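Local coordinates for cobalamin biosynthesis protein CobN (Mycobacterium tuberculosis, PDB 7C6O) that is the large, catalytic subunit of cobaltochelatase, which probably inserts cobalt into the corrin ring during cobalamin biosynthesis, at residues P648-R651 against Q652-T656; L929-P932 against R933-V936. All blocks are in the same frame, centred on the assembly; numbering follows the deposited sequence.

Interaction 1 of 2, residues P648-R651 against Q652-T656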
loop_
_atom_site.group_PDB
_atom_site.type_symbol
_atom_site.label_atom_id
_atom_site.label_comp_id
_atom_site.label_asym_id
_atom_site.label_seq_id
_atom_site.Cartn_x
_atom_site.Cartn_y
_atom_site.Cartn_z
ATOM N N PRO A 648 18.790 -0.863 52.252
ATOM C CA PRO A 648 20.043 -1.315 51.618
ATOM C C PRO A 648 20.088 -2.807 51.330
ATOM O O PRO A 648 20.651 -3.214 50.307
ATOM C CB PRO A 648 21.111 -0.898 52.637
ATOM C CG PRO A 648 20.533 0.293 53.295
ATOM C CD PRO A 648 19.060 0.013 53.408
ATOM N N ALA A 649 19.501 -3.636 52.197
ATOM C CA ALA A 649 19.552 -5.080 51.987
ATOM C C ALA A 649 18.737 -5.492 50.766
ATOM O O ALA A 649 19.198 -6.289 49.941
ATOM C CB ALA A 649 19.060 -5.811 53.235
ATOM N N ILE A 650 17.518 -4.963 50.635
ATOM C CA ILE A 650 16.698 -5.322 49.483
ATOM C C ILE A 650 17.242 -4.671 48.215
ATOM O O ILE A 650 17.121 -5.235 47.120
ATOM C CB ILE A 650 15.221 -4.958 49.737
ATOM C CG1 ILE A 650 14.335 -5.453 48.590
ATOM C CG2 ILE A 650 15.050 -3.463 49.942
ATOM C CD1 ILE A 650 14.365 -6.957 48.403
ATOM N N ARG A 651 17.866 -3.493 48.337
ATOM C CA ARG A 651 18.533 -2.890 47.187
ATOM C C ARG A 651 19.646 -3.791 46.664
ATOM O O ARG A 651 19.821 -3.930 45.447
ATOM C CB ARG A 651 19.101 -1.516 47.552
ATOM C CG ARG A 651 18.076 -0.411 47.784
ATOM C CD ARG A 651 18.792 0.922 48.003
ATOM N NE ARG A 651 17.892 2.013 48.374
ATOM C CZ ARG A 651 17.958 2.679 49.523
ATOM N NH1 ARG A 651 18.885 2.374 50.419
ATOM N NH2 ARG A 651 17.098 3.659 49.774
ATOM N N GLN A 652 20.410 -4.409 47.569
ATOM C CA GLN A 652 21.474 -5.314 47.146
ATOM C C GLN A 652 20.908 -6.534 46.432
ATOM O O GLN A 652 21.470 -6.988 45.427
ATOM C CB GLN A 652 22.318 -5.745 48.346
ATOM C CG GLN A 652 23.199 -4.649 48.926
ATOM C CD GLN A 652 24.052 -5.135 50.085
ATOM O OE1 GLN A 652 24.036 -6.315 50.434
ATOM N NE2 GLN A 652 24.803 -4.220 50.689
ATOM N N GLN A 653 19.805 -7.089 46.945
ATOM C CA GLN A 653 19.156 -8.211 46.269
ATOM C C GLN A 653 18.730 -7.833 44.858
ATOM O O GLN A 653 18.903 -8.617 43.916
ATOM C CB GLN A 653 17.941 -8.685 47.062
ATOM C CG GLN A 653 18.248 -9.394 48.365
ATOM C CD GLN A 653 16.990 -9.929 49.022
ATOM O OE1 GLN A 653 16.264 -10.734 48.437
ATOM N NE2 GLN A 653 16.713 -9.468 50.236
ATOM N N ILE A 654 18.156 -6.641 44.699
ATOM C CA ILE A 654 17.689 -6.203 43.387
ATOM C C ILE A 654 18.865 -5.982 42.448
ATOM O O ILE A 654 18.825 -6.379 41.276
ATOM C CB ILE A 654 16.821 -4.938 43.530
ATOM C CG1 ILE A 654 15.500 -5.278 44.225
ATOM C CG2 ILE A 654 16.574 -4.290 42.171
ATOM C CD1 ILE A 654 14.638 -4.065 44.539
ATOM N N TRP A 655 19.938 -5.357 42.945
ATOM C CA TRP A 655 21.098 -5.112 42.094
ATOM C C TRP A 655 21.775 -6.415 41.695
ATOM O O TRP A 655 22.214 -6.570 40.550
ATOM C CB TRP A 655 22.091 -4.185 42.794
ATOM C CG TRP A 655 23.193 -3.756 41.884
ATOM C CD1 TRP A 655 24.520 -4.049 42.004
ATOM C CD2 TRP A 655 23.058 -2.985 40.687
ATOM N NE1 TRP A 655 25.221 -3.495 40.961
ATOM C CE2 TRP A 655 24.346 -2.837 40.137
ATOM C CE3 TRP A 655 21.973 -2.398 40.029
ATOM C CZ2 TRP A 655 24.577 -2.130 38.963
ATOM C CZ3 TRP A 655 22.206 -1.694 38.862
ATOM C CH2 TRP A 655 23.498 -1.564 38.343
ATOM N N THR A 656 21.866 -7.364 42.630
ATOM C CA THR A 656 22.403 -8.681 42.306
ATOM C C THR A 656 21.597 -9.340 41.193
ATOM O O THR A 656 22.163 -9.882 40.238
ATOM C CB THR A 656 22.418 -9.559 43.558
ATOM O OG1 THR A 656 23.428 -9.089 44.459
ATOM C CG2 THR A 656 22.690 -11.013 43.196
#
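Ile650 and Gln653 meet one helical turn apart, their side chains crossing at a slant, with Ile650 CD1 lying 3.9 Å from Gln653 NE2 and almost as close to CD of the same amide. The branch that reaches there is CG1, which stands anti to the backbone N (chi1 -175°) and carries the methyl over to the Gln653 side. One residue further on, Ile654 brings its own CD1 to 4.3 Å from Ile650 CG1, a loose apolar touch, while its CG1 sits 3.3 Å from Ile650 O. Gln652 runs extended, its CG lying 3.2 Å from Pro648 O. Beneath these side chains, four i to i+4 bonds carry the helix, from Gln652 N to Pro648 O at 3.0 Å through to Trp655 N to Arg651 O at 2.9 Å. Arg651 stretches away from this turn to salt bridges with Asp679 and Glu675. The turn belongs to helix 647-660, which packs against two others: Ile650, Gln653 and Ile654 touch helix 624-642, whereas Pro648, Arg651, Ile654 and Trp655 touch helix 675-694.

Interaction 2 of 2, residues L929-P932 against R933-V936; sequences LGRP and RIDV
At the edge of the Arg931 guanidinium, close to its plane, sits Arg933 CA, and Ile934 comes in obliquely, its CG1 3.7 Å from Arg931 NH1; the side chains of Arg931 and Ile934 cross at about a right angle. One face of the same guanidinium carries Leu929 CD1, from its own segment, 3.8 Å above the plane and displaced toward the rim. Within that plane Arg931 NH1 also donates to Pro932 O at 2.9 Å; the bond is somewhat bent, 147° at the hydrogen, and the donor is tilted 25° from the carbonyl plane. A bend at chi2 (142°) turns the arginine along the backbone toward the carbonyl of the next residue. Ile934 CG1 and CD1 also lie against it, each 3.6 Å from Pro932 O. On the other arginine, the aliphatic part makes the contact: Leu929 CD2 lies 3.9 Å from Arg933 CG, again nearly at a right angle. Arg933 then runs extended to a salt bridge with Glu967 and hydrogen bonds to the carbonyls of Met924 and Leu905. Arg931 NH1 and NH2 are also taken by Leu904 O and Ala903 O near the C-terminal end of helix 896-905. Three carbonyl oxygens therefore bind the Arg931 cation, that of Pro932 close to its plane, while leucine and isoleucine carbons pack round it, and the C-terminal carbonyls of helix 896-905 would be expected to favour its positive charge.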
loop_
_atom_site.group_PDB
_atom_site.type_symbol
_atom_site.label_atom_id
_atom_site.label_comp_id
_atom_site.label_asym_id
_atom_site.label_seq_id
_atom_site.Cartn_x
_atom_site.Cartn_y
_atom_site.Cartn_z
ATOM N N LEU A 929 8.133 28.431 17.221
ATOM C CA LEU A 929 8.766 27.118 17.275
ATOM C C LEU A 929 9.537 26.917 18.573
ATOM O O LEU A 929 9.597 25.795 19.090
ATOM C CB LEU A 929 9.686 26.945 16.064
ATOM C CG LEU A 929 10.062 25.535 15.612
ATOM C CD1 LEU A 929 8.817 24.703 15.360
ATOM C CD2 LEU A 929 10.919 25.607 14.357
ATOM N N GLY A 930 10.121 27.984 19.118
ATOM C CA GLY A 930 10.863 27.886 20.360
ATOM C C GLY A 930 12.148 27.099 20.277
ATOM O O GLY A 930 12.750 26.807 21.315
ATOM N N ARG A 931 12.590 26.756 19.073
ATOM C CA ARG A 931 13.755 25.908 18.871
ATOM C C ARG A 931 14.184 26.040 17.418
ATOM O O ARG A 931 13.415 26.542 16.590
ATOM C CB ARG A 931 13.437 24.445 19.212
ATOM C CG ARG A 931 12.295 23.879 18.399
ATOM C CD ARG A 931 12.563 22.442 18.024
ATOM N NE ARG A 931 11.399 21.820 17.402
ATOM C CZ ARG A 931 11.222 21.697 16.091
ATOM N NH1 ARG A 931 12.138 22.150 15.245
ATOM N NH2 ARG A 931 10.127 21.113 15.626
ATOM N N PRO A 932 15.402 25.617 17.078
ATOM C CA PRO A 932 15.832 25.709 15.679
ATOM C C PRO A 932 15.029 24.781 14.786
ATOM O O PRO A 932 14.532 23.737 15.216
ATOM C CB PRO A 932 17.305 25.282 15.726
ATOM C CG PRO A 932 17.714 25.427 17.146
ATOM C CD PRO A 932 16.491 25.149 17.954
ATOM N N ARG A 933 14.896 25.183 13.525
ATOM C CA ARG A 933 14.444 24.253 12.502
ATOM C C ARG A 933 15.482 23.150 12.349
ATOM O O ARG A 933 16.661 23.427 12.103
ATOM C CB ARG A 933 14.229 24.977 11.173
ATOM C CG ARG A 933 13.271 26.153 11.248
ATOM C CD ARG A 933 12.896 26.658 9.863
ATOM N NE ARG A 933 12.232 27.956 9.927
ATOM C CZ ARG A 933 10.940 28.126 10.187
ATOM N NH1 ARG A 933 10.160 27.074 10.406
ATOM N NH2 ARG A 933 10.426 29.348 10.232
ATOM N N ILE A 934 15.053 21.907 12.521
ATOM C CA ILE A 934 15.947 20.759 12.446
ATOM C C ILE A 934 15.962 20.250 11.011
ATOM O O ILE A 934 14.905 20.083 10.393
ATOM C CB ILE A 934 15.507 19.653 13.421
ATOM C CG1 ILE A 934 15.305 20.221 14.833
ATOM C CG2 ILE A 934 16.518 18.517 13.433
ATOM C CD1 ILE A 934 16.570 20.755 15.484
ATOM N N ASP A 935 17.156 20.011 10.477
ATOM C CA ASP A 935 17.275 19.447 9.141
ATOM C C ASP A 935 16.772 18.007 9.137
ATOM O O ASP A 935 16.874 17.287 10.134
ATOM C CB ASP A 935 18.728 19.506 8.663
ATOM C CG ASP A 935 18.849 19.604 7.150
ATOM O OD1 ASP A 935 17.820 19.524 6.448
ATOM O OD2 ASP A 935 19.985 19.773 6.659
ATOM N N VAL A 936 16.202 17.592 8.010
ATOM C CA VAL A 936 15.662 16.243 7.872
ATOM C C VAL A 936 16.103 15.665 6.535
ATOM O O VAL A 936 15.928 16.299 5.490
ATOM C CB VAL A 936 14.123 16.212 7.977
ATOM C CG1 VAL A 936 13.618 14.779 7.847
ATOM C CG2 VAL A 936 13.652 16.823 9.285
#

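In the fold
Neither interaction closes a loop of any length, since in each the two segments are consecutive; they come in series, neither nested nor crossing. From the N terminus the chain first makes the sheets of its earlier part, then reaches 648-656 on helix 647-660, in a helical outlying part; the centre of this contact lies about 51 Å from the centre of the chain. Much later, 929-936 joins helix 926-929 to strand 935-940, a strand flanked by 880-885 and 995-997 in a mixed sheet. The centres of the two contacts are 44 Å apart and their nearest atoms about 33 Å. Interaction 1 lies within a group of packed helices, interaction 2 at the entry into a sheet, and they do not touch.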